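Local coordinates for (S)-ureidoglycine aminohydrolase cupin domain-containing protein (Pseudomonas syringae pv. tomato, PDB 3MYX) that is of unknown function but belongs to the cupin superfamily and is probably related to (S)-ureidoglycine aminohydrolase, at residues 63-68 against 115-120; 130-135 against 232-237; 176-181 against 224-229. One frame throughout, in Å; residues are numbered along the deposited sequence. Where two conformers were deposited one is given.

Contact 1: 63-68 against 115-120; sequences YPYTEM and ASTQAS
Ala115 opens the contact by setting its CB beside the extended chain of Glu67, with CB to Glu67 CG at 4.0 Å, a non-hydrogen-bonded antiparallel pair. The CA of Ala115 also leans on the carbonyl of Thr66, a CA-H...O contact of 3.2 Å to Thr66 O. Ser116 forms the hydrogen-bonded pair with Thr66. Its N donates to Thr66 O at 2.8 Å with the acceptor approached almost end-on (C=O...N 161°), whereas the return bond from Thr66 N to Ser116 O is longer, 3.2 Å, and bent to 145° at the hydrogen. A water gives a hydrogen to Thr66 OG1, which also bonds to Asp162. At Thr117 the chain leaves the ladder, and CG2, anti to the carbonyl carbon, rests over the centre of the Tyr65 ring, 3.6 Å from its centroid and 9° off the normal: a CH-pi contact. Pro64 CG covers the opposite face at 3.7 Å above the plane, so the phenol is sandwiched between two aliphatic groups while its OH bonds to Asp28. Thr117 OG1 is bonded to Gly46 O. The pairing joins strands 66-71 and 109-116 of an antiparallel cupin sheet; strand 92-95 flanks the first through the Glu67 and Ile95 backbones, and strand 47-54 flanks the second through Ala115 and Ala48.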
# COMPACT_ATOMS: atom_id res chain seq x y z
N TYR A 63 -17.95 5.08 3.30
CA TYR A 63 -16.67 4.63 3.81
C TYR A 63 -15.89 5.82 4.35
O TYR A 63 -15.83 6.86 3.70
CB TYR A 63 -15.87 3.88 2.72
CG TYR A 63 -14.89 2.92 3.34
CD1 TYR A 63 -15.32 1.71 3.89
CD2 TYR A 63 -13.54 3.25 3.47
CE1 TYR A 63 -14.43 0.86 4.52
CE2 TYR A 63 -12.65 2.39 4.13
CZ TYR A 63 -13.10 1.19 4.65
OH TYR A 63 -12.28 0.31 5.30
N PRO A 64 -15.32 5.71 5.56
CA PRO A 64 -14.84 6.91 6.24
C PRO A 64 -13.46 7.38 5.79
O PRO A 64 -13.05 8.48 6.15
CB PRO A 64 -14.79 6.47 7.70
CG PRO A 64 -14.55 5.01 7.63
CD PRO A 64 -15.38 4.56 6.48
N TYR A 65 -12.75 6.53 5.06
CA TYR A 65 -11.37 6.77 4.67
C TYR A 65 -11.24 6.61 3.16
O TYR A 65 -12.11 6.03 2.52
CB TYR A 65 -10.46 5.73 5.32
CG TYR A 65 -10.67 5.45 6.80
CD1 TYR A 65 -10.98 6.47 7.70
CD2 TYR A 65 -10.49 4.17 7.31
CE1 TYR A 65 -11.15 6.22 9.06
CE2 TYR A 65 -10.65 3.92 8.66
CZ TYR A 65 -10.95 4.94 9.52
OH TYR A 65 -11.11 4.66 10.85
N THR A 66 -10.13 7.08 2.61
CA THR A 66 -9.66 6.54 1.32
C THR A 66 -8.77 5.36 1.69
O THR A 66 -7.85 5.52 2.44
CB THR A 66 -8.86 7.55 0.52
OG1 THR A 66 -9.66 8.73 0.34
CG2 THR A 66 -8.45 6.97 -0.82
N GLU A 67 -9.06 4.18 1.16
CA GLU A 67 -8.34 2.98 1.58
C GLU A 67 -8.01 2.04 0.42
O GLU A 67 -8.87 1.68 -0.37
CB GLU A 67 -9.11 2.24 2.69
CG GLU A 67 -8.32 1.07 3.29
CD GLU A 67 -8.89 0.55 4.62
OE1 GLU A 67 -9.75 1.20 5.26
OE2 GLU A 67 -8.38 -0.51 5.05
N MSE A 68 -6.74 1.68 0.34
CA MSE A 68 -6.23 0.71 -0.63
C MSE A 68 -6.08 -0.62 0.04
O MSE A 68 -5.55 -0.71 1.16
CB MSE A 68 -4.86 1.13 -1.13
CG MSE A 68 -4.25 0.12 -2.08
SE MSE A 68 -2.47 0.65 -2.42
CE MSE A 68 -2.11 -0.45 -3.94
N ALA A 115 -4.51 3.54 4.39
CA ALA A 115 -5.67 4.41 4.46
C ALA A 115 -5.28 5.83 4.77
O ALA A 115 -4.42 6.05 5.63
CB ALA A 115 -6.64 3.90 5.54
N SER A 116 -5.94 6.77 4.11
CA SER A 116 -5.95 8.15 4.56
C SER A 116 -7.19 8.32 5.41
O SER A 116 -8.32 8.31 4.91
CB SER A 116 -6.01 9.11 3.38
OG SER A 116 -6.13 10.45 3.82
N THR A 117 -6.99 8.47 6.72
CA THR A 117 -8.10 8.60 7.64
C THR A 117 -8.54 10.06 7.84
O THR A 117 -9.61 10.29 8.38
CB THR A 117 -7.88 7.88 8.99
OG1 THR A 117 -6.90 8.57 9.77
CG2 THR A 117 -7.48 6.41 8.81
N GLN A 118 -7.72 11.01 7.40
CA GLN A 118 -8.06 12.44 7.41
C GLN A 118 -8.42 12.89 6.00
O GLN A 118 -7.71 12.57 5.06
CB GLN A 118 -6.86 13.25 7.91
CG GLN A 118 -7.11 14.77 7.93
CD GLN A 118 -8.26 15.16 8.83
OE1 GLN A 118 -8.26 14.82 10.02
NE2 GLN A 118 -9.24 15.89 8.29
N ALA A 119 -9.52 13.61 5.86
CA ALA A 119 -9.87 14.21 4.58
C ALA A 119 -9.15 15.53 4.39
O ALA A 119 -9.09 16.34 5.33
CB ALA A 119 -11.38 14.43 4.50
N SER A 120 -8.61 15.75 3.20
CA SER A 120 -7.99 17.04 2.86
C SER A 120 -8.54 17.68 1.58
O SER A 120 -7.94 18.60 1.00
CB SER A 120 -6.48 16.87 2.76
OG SER A 120 -6.14 16.13 1.61
O HOH W 1 -9.11 10.64 2.56

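Contact 2: 130-135 against 232-237; sequences LDRLAL and RKFYAV
Arg232 reaches from its strand to the 131-134 turn and binds two of its backbone carbonyls. Its chain is extended from CG to NE, with CG anti to the backbone N (chi1 -179°), which carries the guanidinium edge to the turn. Arg132 O receives two bonds there: one from Arg232 NE at 2.9 Å, directed nearly end-on to the carbonyl (C=O...N 171°), and one from Arg232 NH2, also at 2.9 Å. NH2 has a second acceptor in Ala134 O at 2.8 Å, met on a lone pair in the carbonyl plane. All three acceptor contacts lie within 10° of the guanidinium plane, evidence that the group is held in its rotation as well as its position. NH1 has a weak, long ion pair with Asp173. Residues Asp131 to Ala134 form a type I beta turn, closed by the bond from Ala134 N to Asp131 O, and Asp131 OD1 accepts from Leu133 N at 2.9 Å to make an Asx turn. The turn belongs to the linker from strand 127-130 to strand 137-139, brought here against strand 231-237 of the cupin sheet. Apolar packing accompanies the polar grip: Leu130 CB lies 3.7 Å from Phe234 CE1, and Arg132 CG is 3.5 Å from Phe234 CZ. The Arg132 chain, bent at chi3, crosses the phenyl at about a right angle, and its NH1 donates to Gly90 O.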
# COMPACT_ATOMS: atom_id res chain seq x y z
N LEU A 130 -7.21 -2.22 -9.71
CA LEU A 130 -5.85 -1.87 -10.14
C LEU A 130 -5.20 -3.05 -10.84
O LEU A 130 -4.79 -4.00 -10.18
CB LEU A 130 -4.99 -1.45 -8.93
CG LEU A 130 -5.55 -0.35 -8.02
CD1 LEU A 130 -4.71 -0.26 -6.74
CD2 LEU A 130 -5.64 1.00 -8.71
N ASP A 131 -5.07 -2.98 -12.16
CA ASP A 131 -4.56 -4.12 -12.94
C ASP A 131 -3.04 -4.27 -12.74
O ASP A 131 -2.30 -3.33 -13.01
CB ASP A 131 -4.88 -3.87 -14.43
CG ASP A 131 -4.57 -5.05 -15.35
OD1 ASP A 131 -3.96 -6.04 -14.91
OD2 ASP A 131 -4.98 -4.97 -16.54
N ARG A 132 -2.60 -5.46 -12.32
CA ARG A 132 -1.18 -5.78 -12.22
C ARG A 132 -0.44 -5.49 -13.53
O ARG A 132 0.74 -5.13 -13.50
CB ARG A 132 -0.98 -7.26 -11.85
CG ARG A 132 -1.43 -7.64 -10.44
CD ARG A 132 -1.52 -9.14 -10.22
NE ARG A 132 -0.21 -9.78 -10.24
CZ ARG A 132 0.61 -9.88 -9.20
NH1 ARG A 132 0.31 -9.35 -8.03
NH2 ARG A 132 1.78 -10.50 -9.34
N LEU A 133 -1.12 -5.68 -14.66
CA LEU A 133 -0.54 -5.53 -15.99
C LEU A 133 -0.85 -4.17 -16.61
O LEU A 133 -0.77 -4.01 -17.82
CB LEU A 133 -1.00 -6.66 -16.93
CG LEU A 133 -0.71 -8.10 -16.48
CD1 LEU A 133 -1.22 -9.12 -17.52
CD2 LEU A 133 0.77 -8.26 -16.20
N ALA A 134 -1.18 -3.18 -15.79
CA ALA A 134 -1.44 -1.83 -16.30
C ALA A 134 -0.31 -1.35 -17.21
O ALA A 134 0.88 -1.59 -16.95
CB ALA A 134 -1.60 -0.87 -15.12
N LEU A 135 -0.68 -0.61 -18.25
CA LEU A 135 0.31 -0.00 -19.14
C LEU A 135 0.85 1.28 -18.51
O LEU A 135 0.09 2.10 -17.99
CB LEU A 135 -0.34 0.34 -20.49
CG LEU A 135 -0.93 -0.86 -21.23
CD1 LEU A 135 -1.68 -0.38 -22.48
CD2 LEU A 135 0.17 -1.82 -21.61
N ARG A 232 8.69 -4.30 -10.32
CA ARG A 232 7.37 -3.75 -10.61
C ARG A 232 6.57 -3.82 -9.34
O ARG A 232 6.60 -4.85 -8.65
CB ARG A 232 6.70 -4.52 -11.72
CG ARG A 232 5.32 -4.04 -12.13
CD ARG A 232 4.79 -4.95 -13.22
NE ARG A 232 3.55 -4.48 -13.82
CZ ARG A 232 3.43 -3.71 -14.91
NH1 ARG A 232 4.45 -3.23 -15.59
NH2 ARG A 232 2.24 -3.40 -15.29
N LYS A 233 5.84 -2.75 -9.03
CA LYS A 233 5.10 -2.71 -7.78
C LYS A 233 3.78 -2.00 -7.90
O LYS A 233 3.65 -1.08 -8.70
CB LYS A 233 5.95 -2.03 -6.69
CG LYS A 233 6.11 -0.55 -6.86
CD LYS A 233 7.25 0.01 -6.02
CE LYS A 233 7.30 1.51 -6.08
NZ LYS A 233 8.49 2.07 -5.34
N PHE A 234 2.83 -2.40 -7.05
CA PHE A 234 1.72 -1.54 -6.70
C PHE A 234 2.27 -0.54 -5.70
O PHE A 234 3.08 -0.90 -4.82
CB PHE A 234 0.62 -2.32 -5.98
CG PHE A 234 -0.22 -3.19 -6.87
CD1 PHE A 234 -1.00 -2.63 -7.86
CD2 PHE A 234 -0.33 -4.56 -6.63
CE1 PHE A 234 -1.84 -3.43 -8.64
CE2 PHE A 234 -1.16 -5.36 -7.42
CZ PHE A 234 -1.91 -4.80 -8.41
N TYR A 235 1.77 0.69 -5.76
CA TYR A 235 2.12 1.69 -4.77
C TYR A 235 0.92 2.50 -4.34
O TYR A 235 -0.04 2.69 -5.10
CB TYR A 235 3.19 2.64 -5.29
CG TYR A 235 2.78 3.46 -6.50
CD1 TYR A 235 2.08 4.66 -6.35
CD2 TYR A 235 3.04 3.02 -7.79
CE1 TYR A 235 1.69 5.41 -7.46
CE2 TYR A 235 2.65 3.75 -8.88
CZ TYR A 235 1.98 4.93 -8.72
OH TYR A 235 1.60 5.61 -9.87
N ALA A 236 1.00 2.98 -3.10
CA ALA A 236 0.20 4.10 -2.62
C ALA A 236 1.19 5.08 -2.04
O ALA A 236 1.97 4.71 -1.15
CB ALA A 236 -0.80 3.66 -1.53
N VAL A 237 1.22 6.31 -2.55
CA VAL A 237 2.11 7.34 -2.03
C VAL A 237 1.33 8.59 -1.69
O VAL A 237 0.33 8.92 -2.36
CB VAL A 237 3.24 7.70 -3.02
CG1 VAL A 237 4.19 6.51 -3.21
CG2 VAL A 237 2.71 8.22 -4.36

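Contact 3: 176-181 against 224-229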
# COMPACT_ATOMS: atom_id res chain seq x y z
N PRO A 176 17.21 -1.58 -12.78
CA PRO A 176 17.93 -1.64 -11.50
C PRO A 176 18.55 -0.31 -11.11
O PRO A 176 19.01 0.45 -11.97
CB PRO A 176 19.06 -2.64 -11.77
CG PRO A 176 18.69 -3.37 -12.97
CD PRO A 176 17.78 -2.51 -13.78
N TYR A 177 18.59 -0.04 -9.82
CA TYR A 177 19.34 1.11 -9.32
C TYR A 177 19.67 1.01 -7.86
O TYR A 177 19.10 0.19 -7.11
CB TYR A 177 18.63 2.43 -9.60
CG TYR A 177 17.34 2.68 -8.84
CD1 TYR A 177 16.13 2.18 -9.29
CD2 TYR A 177 17.33 3.45 -7.69
CE1 TYR A 177 14.94 2.45 -8.64
CE2 TYR A 177 16.16 3.74 -7.03
CZ TYR A 177 14.96 3.24 -7.51
OH TYR A 177 13.77 3.49 -6.87
N GLU A 178 20.61 1.86 -7.46
CA GLU A 178 21.06 1.97 -6.08
C GLU A 178 21.25 3.42 -5.75
O GLU A 178 21.86 4.16 -6.52
CB GLU A 178 22.37 1.20 -5.89
CG GLU A 178 22.90 1.19 -4.44
CD GLU A 178 24.23 0.46 -4.29
OE1 GLU A 178 24.69 -0.20 -5.24
OE2 GLU A 178 24.80 0.55 -3.19
N ARG A 179 20.75 3.83 -4.59
CA ARG A 179 20.91 5.19 -4.10
C ARG A 179 21.34 5.15 -2.64
O ARG A 179 21.24 4.12 -1.97
CB ARG A 179 19.60 5.96 -4.24
CG ARG A 179 18.39 5.33 -3.55
CD ARG A 179 17.23 6.31 -3.47
NE ARG A 179 16.08 5.74 -2.75
CZ ARG A 179 16.00 5.61 -1.43
NH1 ARG A 179 17.00 5.99 -0.63
NH2 ARG A 179 14.90 5.09 -0.89
N ILE A 180 21.77 6.30 -2.15
CA ILE A 180 22.14 6.42 -0.75
C ILE A 180 20.91 6.45 0.13
O ILE A 180 19.79 6.71 -0.32
CB ILE A 180 23.04 7.64 -0.49
CG1 ILE A 180 22.27 8.95 -0.70
CG2 ILE A 180 24.31 7.56 -1.34
CD1 ILE A 180 23.10 10.19 -0.30
N SER A 181 21.10 6.17 1.40
CA SER A 181 20.02 6.27 2.37
C SER A 181 19.55 7.72 2.49
O SER A 181 20.37 8.65 2.58
CB SER A 181 20.52 5.78 3.73
OG SER A 181 19.51 5.81 4.71
N LYS A 224 17.71 3.14 2.45
CA LYS A 224 18.51 3.00 1.24
C LYS A 224 17.81 1.98 0.35
O LYS A 224 17.35 0.98 0.84
CB LYS A 224 19.89 2.48 1.62
CG LYS A 224 20.84 2.33 0.47
CD LYS A 224 22.08 1.59 0.91
CE LYS A 224 22.94 1.22 -0.27
NZ LYS A 224 23.38 2.43 -1.02
N TRP A 225 17.73 2.26 -0.95
CA TRP A 225 17.18 1.34 -1.93
C TRP A 225 18.31 0.75 -2.75
O TRP A 225 19.13 1.50 -3.30
CB TRP A 225 16.24 2.09 -2.87
CG TRP A 225 15.77 1.32 -4.09
CD1 TRP A 225 16.53 0.92 -5.15
CD2 TRP A 225 14.43 0.86 -4.37
NE1 TRP A 225 15.76 0.26 -6.07
CE2 TRP A 225 14.47 0.23 -5.63
CE3 TRP A 225 13.20 0.96 -3.71
CZ2 TRP A 225 13.34 -0.36 -6.20
CZ3 TRP A 225 12.10 0.38 -4.28
CH2 TRP A 225 12.17 -0.25 -5.52
N THR A 226 18.33 -0.58 -2.87
CA THR A 226 19.19 -1.29 -3.83
C THR A 226 18.40 -2.36 -4.54
O THR A 226 17.90 -3.29 -3.92
CB THR A 226 20.40 -1.97 -3.16
OG1 THR A 226 21.07 -1.03 -2.33
CG2 THR A 226 21.37 -2.50 -4.23
N SER A 227 18.31 -2.23 -5.86
CA SER A 227 17.76 -3.29 -6.69
C SER A 227 18.80 -3.64 -7.74
O SER A 227 19.43 -2.76 -8.33
CB SER A 227 16.44 -2.88 -7.33
OG SER A 227 16.55 -1.70 -8.10
N THR A 228 18.99 -4.93 -7.97
CA THR A 228 19.93 -5.40 -8.98
C THR A 228 19.22 -5.96 -10.20
O THR A 228 19.85 -6.39 -11.14
CB THR A 228 20.88 -6.46 -8.37
OG1 THR A 228 20.11 -7.54 -7.86
CG2 THR A 228 21.76 -5.84 -7.26
N GLY A 229 17.89 -5.94 -10.19
CA GLY A 229 17.06 -6.37 -11.30
C GLY A 229 15.84 -5.47 -11.40
O GLY A 229 15.61 -4.60 -10.56
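With chi1 at 68°, Tyr177 places its CG between the backbone N and the carbonyl carbon, while Trp225 has CG anti to N (170°); together these torsions lay the two rings face against face. The offset stack is close, the Tyr177 centroid being 3.9 Å from that of the Trp225 five-membered ring and the planes only 8° apart, with the long directions of the side chains crossing at about a right angle. Trp225 NE1 sits over the phenol, yet its hydrogen goes to Ser227 OG at 2.9 Å. That same oxygen accepts from Tyr177 N at 3.1 Å, so one hydroxyl serves an indole and a backbone amide. Ser227 N returns a nearly straight bond to Tyr177 O, and Arg179 N bonds to Trp225 O at 3.1 Å. On the side of Glu178 and Thr226, Lys224 NZ, its chain bent at chi4, reaches two acceptors: Arg179 O at 2.9 Å, from above the carbonyl plane, and Glu178 OE2 at 3.2 Å, a salt bridge on the anti lone pair. The Arg179 guanidinium lays one face over the backbone of Lys224 and Trp225, and its NH1 is shared between Ile180 O and Cys223 O. The short, weakly bonded strand 177-178 runs antiparallel to strand 222-227, Glu178 facing Thr226 as a non-hydrogen-bonded pair; strand 197-201 flanks 222-227 through Lys224 and Thr226, while the loop carrying Ile148 and Ser149 borders Glu178.

Overall arrangement
From the N terminus, contact 1 comes first, pairing strands 66-71 and 109-116 and closing a loop of 46 residues in the N-terminal part of the chain. The chain then reaches 130-135, which holds the turn of contact 2; 96 residues later this linker between strands 127-130 and 137-139 is tied to strand 231-237 of the seven-stranded sheet. Contact 3 opens and closes within that span, pairing strand 177-178 with strand 222-227 of another sheet. Contact 1 is in series with both, and none cross. Contact 2 lies between the others: Met68 from contact 1 packs on Leu130, Phe234 and Ala236, and Lys233 NZ approaches Trp225 of contact 3. Contacts 1 and 3 do not touch, their centres about 31 Å apart.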